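Local atomic coordinates of peptidoglycan synthetase penicillin-binding protein 3 (Bifidobacterium adolescentis, PDB entry 4YE5), a protein that is a penicillin-binding protein of the transpeptidase family that probably cross-links peptidoglycan in cell-wall synthesis. Residues P64-K69 / G80-V85; G286-V291 / N413-I418. One frame throughout, in Å; residues are numbered along the deposited sequence. Where two conformers were deposited one is given.

Contact 1 of 2, residues P64-K69 / G80-V85; sequences PTTCTK and GKPVGV
The rings here are the puckered ones of Pro64 and Pro82: Pro64 packs on Val83 and on Val85 O, Pro82 on Thr66, each through its outer ring carbons. In Pro64, CB packs 3.9 Å from Val83 CG2, while Val83 CB sits 4.0 Å from both CB and CG of the Pro64 ring, the two side chains meeting at a slant. CG does double duty: Pro64 CG is also 3.3 Å from Val85 O, and Pro64 CD is 3.5 Å from that same oxygen. At Pro82 the touch is lighter, with Pro82 CG reaching Thr66 CG2 at 4.1 Å. Thr66 offers its methyl there because that branch stands opposite its own backbone N, with OG1 set beside N (chi1 -62°). His76 also rests against Pro64, and Ala90 of helix 87-99 touches both Pro64 and Val83, which ties the small apolar cluster to that helix. The same helix supplies Arg93, whose NH1 bonds to Val83 O, and in the intervening loop Cys75 forms a disulfide with Cys67. With 178 Å² buried and no hydrogen bond crossing between the segments, the direct contact is carbon packing plus one carbonyl oxygen facing ring C-H groups; polar and covalent ties of this surface loop to its surroundings include those to intervening residues and to helix 87-99.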
ATOM      1  N   PRO A  64     -14.458 -28.138  44.458  1.00 26.01           N
ATOM      2  CA  PRO A  64     -14.093 -29.152  43.455  1.00 25.39           C
ATOM      3  C   PRO A  64     -15.014 -30.377  43.525  1.00 23.26           C
ATOM      4  O   PRO A  64     -15.455 -30.786  44.593  1.00 22.90           O
ATOM      5  CB  PRO A  64     -12.659 -29.546  43.843  1.00 22.78           C
ATOM      6  CG  PRO A  64     -12.612 -29.273  45.358  1.00 26.81           C
ATOM      7  CD  PRO A  64     -13.452 -28.024  45.535  1.00 25.66           C
ATOM      8  N   THR A  65     -15.282 -30.944  42.356  1.00 23.96           N
ATOM      9  CA  THR A  65     -16.135 -32.110  42.218  1.00 24.90           C
ATOM     10  C   THR A  65     -15.324 -33.391  42.364  1.00 23.39           C
ATOM     11  O   THR A  65     -14.300 -33.565  41.708  1.00 23.67           O
ATOM     12  CB  THR A  65     -16.816 -32.087  40.836  1.00 25.03           C
ATOM     13  OG1 THR A  65     -17.708 -30.963  40.783  1.00 23.49           O
ATOM     14  CG2 THR A  65     -17.604 -33.380  40.579  1.00 24.05           C
ATOM     15  N   THR A  66     -15.794 -34.279  43.229  1.00 22.95           N
ATOM     16  CA  THR A  66     -15.147 -35.563  43.460  1.00 29.04           C
ATOM     17  C   THR A  66     -15.433 -36.519  42.298  1.00 34.49           C
ATOM     18  O   THR A  66     -16.584 -36.643  41.846  1.00 28.24           O
ATOM     19  CB  THR A  66     -15.603 -36.163  44.797  1.00 30.67           C
ATOM     20  OG1 THR A  66     -15.210 -35.284  45.866  1.00 28.66           O
ATOM     21  CG2 THR A  66     -14.974 -37.532  45.021  1.00 27.90           C
ATOM     22  N   CYS A  67     -14.381 -37.161  41.783  1.00 28.11           N
ATOM     23  CA  CYS A  67     -14.547 -38.123  40.693  1.00 28.88           C
ATOM     24  C   CYS A  67     -15.236 -39.374  41.219  1.00 29.19           C
ATOM     25  O   CYS A  67     -14.860 -39.901  42.260  1.00 28.64           O
ATOM     26  CB  CYS A  67     -13.195 -38.459  40.044  1.00 32.64           C
ATOM     27  SG  CYS A  67     -12.382 -37.023  39.270  1.00 42.74           S
ATOM     28  N   THR A  68     -16.286 -39.818  40.533  1.00 27.34           N
ATOM     29  CA  THR A  68     -17.032 -40.996  40.965  1.00 26.65           C
ATOM     30  C   THR A  68     -17.472 -41.675  39.688  1.00 25.09           C
ATOM     31  O   THR A  68     -17.170 -41.201  38.599  1.00 26.49           O
ATOM     32  CB  THR A  68     -18.300 -40.648  41.826  1.00 29.54           C
ATOM     33  OG1 THR A  68     -19.277 -39.978  41.013  1.00 26.79           O
ATOM     34  CG2 THR A  68     -17.959 -39.776  43.022  1.00 35.38           C
ATOM     35  N   LYS A  69     -18.210 -42.766  39.787  1.00 27.87           N
ATOM     36  CA  LYS A  69     -18.665 -43.389  38.548  1.00 33.93           C
ATOM     37  C   LYS A  69     -19.740 -42.524  37.896  1.00 30.25           C
ATOM     38  O   LYS A  69     -20.006 -42.656  36.713  1.00 31.83           O
ATOM     39  CB  LYS A  69     -19.155 -44.819  38.774  1.00 37.68           C
ATOM     40  CG  LYS A  69     -20.436 -44.929  39.564  1.00 52.99           C
ATOM     41  CD  LYS A  69     -20.812 -46.396  39.767  1.00 63.78           C
ATOM     42  CE  LYS A  69     -19.873 -47.075  40.755  1.00 60.34           C
ATOM     43  NZ  LYS A  69     -20.115 -46.581  42.131  1.00 58.47           N
ATOM     44  N   GLY A  80      -5.047 -38.647  40.667  1.00 40.68           N
ATOM     45  CA  GLY A  80      -6.098 -39.637  40.828  1.00 37.36           C
ATOM     46  C   GLY A  80      -6.886 -39.593  42.127  1.00 44.24           C
ATOM     47  O   GLY A  80      -7.598 -40.544  42.448  1.00 49.78           O
ATOM     48  N   LYS A  81      -6.765 -38.498  42.874  1.00 35.78           N
ATOM     49  CA  LYS A  81      -7.438 -38.358  44.170  1.00 34.68           C
ATOM     50  C   LYS A  81      -8.123 -36.989  44.252  1.00 27.89           C
ATOM     51  O   LYS A  81      -7.730 -36.061  43.543  1.00 26.18           O
ATOM     52  CB  LYS A  81      -6.430 -38.501  45.323  1.00 40.45           C
ATOM     53  CG  LYS A  81      -5.702 -39.858  45.380  1.00 51.00           C
ATOM     54  CD  LYS A  81      -6.621 -40.977  45.888  1.00 55.38           C
ATOM     55  CE  LYS A  81      -6.045 -42.360  45.591  1.00 59.85           C
ATOM     56  NZ  LYS A  81      -5.916 -42.605  44.122  1.00 63.18           N
ATOM     57  N   PRO A  82      -9.145 -36.859  45.118  1.00 31.96           N
ATOM     58  CA  PRO A  82      -9.835 -35.569  45.267  1.00 33.26           C
ATOM     59  C   PRO A  82      -8.882 -34.451  45.682  1.00 34.00           C
ATOM     60  O   PRO A  82      -7.840 -34.708  46.300  1.00 31.03           O
ATOM     61  CB  PRO A  82     -10.849 -35.840  46.381  1.00 30.99           C
ATOM     62  CG  PRO A  82     -11.088 -37.336  46.314  1.00 36.49           C
ATOM     63  CD  PRO A  82      -9.755 -37.915  45.948  1.00 34.75           C
ATOM     64  N   VAL A  83      -9.247 -33.224  45.335  1.00 26.71           N
ATOM     65  CA  VAL A  83      -8.392 -32.064  45.575  1.00 27.73           C
ATOM     66  C   VAL A  83      -8.192 -31.874  47.092  1.00 32.24           C
ATOM     67  O   VAL A  83      -7.084 -31.580  47.544  1.00 33.51           O
ATOM     68  CB  VAL A  83      -8.969 -30.795  44.902  1.00 23.02           C
ATOM     69  CG1 VAL A  83      -8.150 -29.568  45.251  1.00 26.77           C
ATOM     70  CG2 VAL A  83      -9.040 -30.978  43.366  1.00 22.90           C
ATOM     71  N   GLY A  84      -9.258 -32.066  47.868  1.00 27.55           N
ATOM     72  CA  GLY A  84      -9.142 -32.110  49.323  1.00 30.84           C
ATOM     73  C   GLY A  84      -9.322 -30.792  50.063  1.00 30.74           C
ATOM     74  O   GLY A  84      -9.453 -30.783  51.272  1.00 35.77           O
ATOM     75  N   VAL A  85      -9.318 -29.679  49.336  1.00 28.18           N
ATOM     76  CA  VAL A  85      -9.583 -28.370  49.926  1.00 33.60           C
ATOM     77  C   VAL A  85     -10.574 -27.663  49.018  1.00 31.26           C
ATOM     78  O   VAL A  85     -10.978 -28.234  48.010  1.00 29.35           O
ATOM     79  CB  VAL A  85      -8.295 -27.517  50.063  1.00 32.29           C
ATOM     80  CG1 VAL A  85      -7.418 -28.059  51.195  1.00 38.23           C
ATOM     81  CG2 VAL A  85      -7.515 -27.469  48.737  1.00 27.49           C
TER

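Contact 2 of 2, residues G286-V291 / N413-I418; sequences GSIGKV and NAISVI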
ATOM      1  N   GLY A 286       3.803  18.431 -14.238  1.00 21.29           N
ATOM      2  CA  GLY A 286       4.591  19.108 -15.255  1.00 17.13           C
ATOM      3  C   GLY A 286       4.449  18.448 -16.628  1.00 19.32           C
ATOM      4  O   GLY A 286       3.401  17.887 -16.950  1.00 20.05           O
ATOM      5  N   SER A 287       5.520  18.465 -17.415  1.00 15.94           N
ATOM      6  CA  SER A 287       5.459  18.081 -18.832  1.00 15.27           C
ATOM      7  C   SER A 287       4.990  16.632 -19.091  1.00 21.70           C
ATOM      8  O   SER A 287       4.486  16.324 -20.170  1.00 16.56           O
ATOM      9  CB  SER A 287       6.812  18.372 -19.516  1.00 17.31           C
ATOM     10  OG  SER A 287       6.775  18.070 -20.917  1.00 22.75           O
ATOM     11  N   ILE A 288       5.122  15.744 -18.102  1.00 17.58           N
ATOM     12  CA  ILE A 288       4.544  14.404 -18.252  1.00 17.36           C
ATOM     13  C   ILE A 288       3.039  14.506 -18.548  1.00 16.43           C
ATOM     14  O   ILE A 288       2.484  13.708 -19.295  1.00 18.94           O
ATOM     15  CB  ILE A 288       4.796  13.524 -16.983  1.00 15.97           C
ATOM     16  CG1 ILE A 288       6.287  13.577 -16.619  1.00 12.20           C
ATOM     17  CG2 ILE A 288       4.291  12.066 -17.224  1.00 13.32           C
ATOM     18  CD1 ILE A 288       6.742  12.552 -15.595  1.00 15.49           C
ATOM     19  N   GLY A 289       2.395  15.509 -17.961  1.00 14.89           N
ATOM     20  CA  GLY A 289       0.993  15.794 -18.232  1.00 18.81           C
ATOM     21  C   GLY A 289       0.624  16.081 -19.691  1.00 20.93           C
ATOM     22  O   GLY A 289      -0.560  15.985 -20.058  1.00 20.33           O
ATOM     23  N   LYS A 290       1.612  16.430 -20.520  1.00 19.04           N
ATOM     24  CA  LYS A 290       1.355  16.676 -21.942  1.00 17.98           C
ATOM     25  C   LYS A 290       0.882  15.395 -22.611  1.00 22.90           C
ATOM     26  O   LYS A 290       0.184  15.445 -23.634  1.00 19.51           O
ATOM     27  CB  LYS A 290       2.624  17.136 -22.677  1.00 16.09           C
ATOM     28  CG  LYS A 290       3.145  18.548 -22.328  1.00 18.68           C
ATOM     29  CD  LYS A 290       4.327  18.841 -23.273  1.00 20.01           C
ATOM     30  CE  LYS A 290       4.894  20.256 -23.085  1.00 21.87           C
ATOM     31  NZ  LYS A 290       5.475  20.466 -21.743  1.00 21.16           N
ATOM     32  N   VAL A 291       1.292  14.244 -22.070  1.00 18.88           N
ATOM     33  CA  VAL A 291       0.850  12.964 -22.642  1.00 15.36           C
ATOM     34  C   VAL A 291      -0.670  12.876 -22.642  1.00 19.91           C
ATOM     35  O   VAL A 291      -1.279  12.434 -23.620  1.00 22.47           O
ATOM     36  CB  VAL A 291       1.459  11.755 -21.908  1.00 15.98           C
ATOM     37  CG1 VAL A 291       0.829  10.437 -22.407  1.00 16.58           C
ATOM     38  CG2 VAL A 291       2.978  11.742 -22.158  1.00 13.76           C
ATOM     39  N   ASN A 413      -0.741   5.248 -13.280  1.00 16.75           N
ATOM     40  CA  ASN A 413      -1.878   4.645 -13.952  1.00 14.76           C
ATOM     41  C   ASN A 413      -2.225   5.353 -15.273  1.00 17.45           C
ATOM     42  O   ASN A 413      -2.592   4.700 -16.245  1.00 18.59           O
ATOM     43  CB  ASN A 413      -3.124   4.590 -13.056  1.00 13.44           C
ATOM     44  CG  ASN A 413      -3.986   3.366 -13.346  1.00 20.08           C
ATOM     45  OD1 ASN A 413      -3.474   2.333 -13.798  1.00 13.84           O
ATOM     46  ND2 ASN A 413      -5.293   3.469 -13.089  1.00 18.97           N
ATOM     47  N   ALA A 414      -2.109   6.674 -15.300  1.00 15.67           N
ATOM     48  CA  ALA A 414      -2.391   7.434 -16.530  1.00 17.66           C
ATOM     49  C   ALA A 414      -1.399   7.054 -17.631  1.00 15.52           C
ATOM     50  O   ALA A 414      -1.770   6.826 -18.779  1.00 18.33           O
ATOM     51  CB  ALA A 414      -2.328   8.948 -16.253  1.00 13.87           C
ATOM     52  N   ILE A 415      -0.123   6.984 -17.279  1.00 14.16           N
ATOM     53  CA  ILE A 415       0.883   6.528 -18.233  1.00 15.32           C
ATOM     54  C   ILE A 415       0.662   5.073 -18.673  1.00 17.71           C
ATOM     55  O   ILE A 415       0.903   4.719 -19.837  1.00 13.95           O
ATOM     56  CB  ILE A 415       2.296   6.716 -17.657  1.00 16.98           C
ATOM     57  CG1 ILE A 415       2.587   8.220 -17.517  1.00 17.74           C
ATOM     58  CG2 ILE A 415       3.351   6.015 -18.530  1.00 13.66           C
ATOM     59  CD1 ILE A 415       2.552   8.986 -18.859  1.00 16.68           C
ATOM     60  N   SER A 416       0.190   4.232 -17.760  0.57 17.01           N
ATOM     61  CA  SER A 416      -0.082   2.837 -18.102  0.57 16.01           C
ATOM     62  C   SER A 416      -1.090   2.745 -19.246  0.57 17.03           C
ATOM     63  O   SER A 416      -1.057   1.796 -20.041  0.57 15.95           O
ATOM     64  CB  SER A 416      -0.632   2.065 -16.896  0.57 15.23           C
ATOM     65  OG  SER A 416      -2.036   2.223 -16.819  0.57 14.82           O
ATOM     66  N   VAL A 417      -1.978   3.731 -19.338  1.00 19.39           N
ATOM     67  CA  VAL A 417      -3.002   3.726 -20.403  1.00 17.93           C
ATOM     68  C   VAL A 417      -2.342   3.660 -21.783  1.00 22.84           C
ATOM     69  O   VAL A 417      -2.800   2.928 -22.671  1.00 20.09           O
ATOM     70  CB  VAL A 417      -3.907   4.989 -20.360  1.00 22.41           C
ATOM     71  CG1 VAL A 417      -4.753   5.101 -21.635  1.00 17.78           C
ATOM     72  CG2 VAL A 417      -4.781   4.966 -19.138  1.00 19.00           C
ATOM     73  N   ILE A 418      -1.267   4.426 -21.962  1.00 17.47           N
ATOM     74  CA  ILE A 418      -0.527   4.405 -23.230  1.00 15.52           C
ATOM     75  C   ILE A 418       0.182   3.060 -23.461  1.00 20.01           C
ATOM     76  O   ILE A 418       0.356   2.607 -24.597  1.00 20.29           O
ATOM     77  CB  ILE A 418       0.559   5.525 -23.276  1.00 17.78           C
ATOM     78  CG1 ILE A 418      -0.019   6.889 -22.868  1.00 21.43           C
ATOM     79  CG2 ILE A 418       1.231   5.577 -24.626  1.00 21.41           C
ATOM     80  CD1 ILE A 418      -1.274   7.301 -23.626  1.00 20.08           C
TER
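Val291 meets Ile418 and Ile415 in the middle of this interface, and every direct touch is between aliphatic carbons. Val291 CG1 is 3.7 Å from Ile418 CG1 and 4.0 Å from Ile418 CD1. That methyl stands opposite the valine's backbone N (chi1 172°), which carries it across to the second helix. The same CG1 lies 4.2 Å from Ile415 CD1, and this terminal methyl also meets Ile288 CG2 at 3.9 Å, the two isoleucine side chains crossing at about a right angle. Ile415 starts out beside the interface, yet its bent chain (chi1 -67°, chi2 -61°) brings CD1 against both Ile288 and Val291. Both segments use residues three apart, 288 and 291 against 415 and 418, consistent with one turn of each chain facing the other. One shell out, Met461 of helix 455-470 covers both Val291 and Ile418, while Ile509 of strand 501-510 backs Ile415. Turned away from the isoleucines, Lys290 NZ bonds to Ser287 OG at 2.8 Å; Lys486 NZ also bonds to Ser287 OG, and Asn344 OD1 accepts from Lys290 NZ. Ser287 with Lys290, Ser342 with Asn344, and Lys486 match the SxxK, SxN and KSG motifs that line the active site of penicillin-binding transpeptidases; the arrangement is consistent with the SxxK helix of that fold, packed here on helix 408-419.

In the fold
Contacts 1 and 2 occupy far ends of an elongated chain: their centres are 79 Å apart, their nearest atoms about 65 Å, and they lie on opposite sides of the chain's centre. The centre of contact 1 lies about 58 Å from the centre of the chain, at the surface of the dimerisation-domain region, and the contact closes a short local loop. Contact 2, buried and with its centre about 22 Å from that of the chain, joins segments more than 120 residues apart in the transpeptidase region. Of the four segments only 286-291 holds the putative SxxK residues, and at such a separation contact 1 can take no direct part in that site.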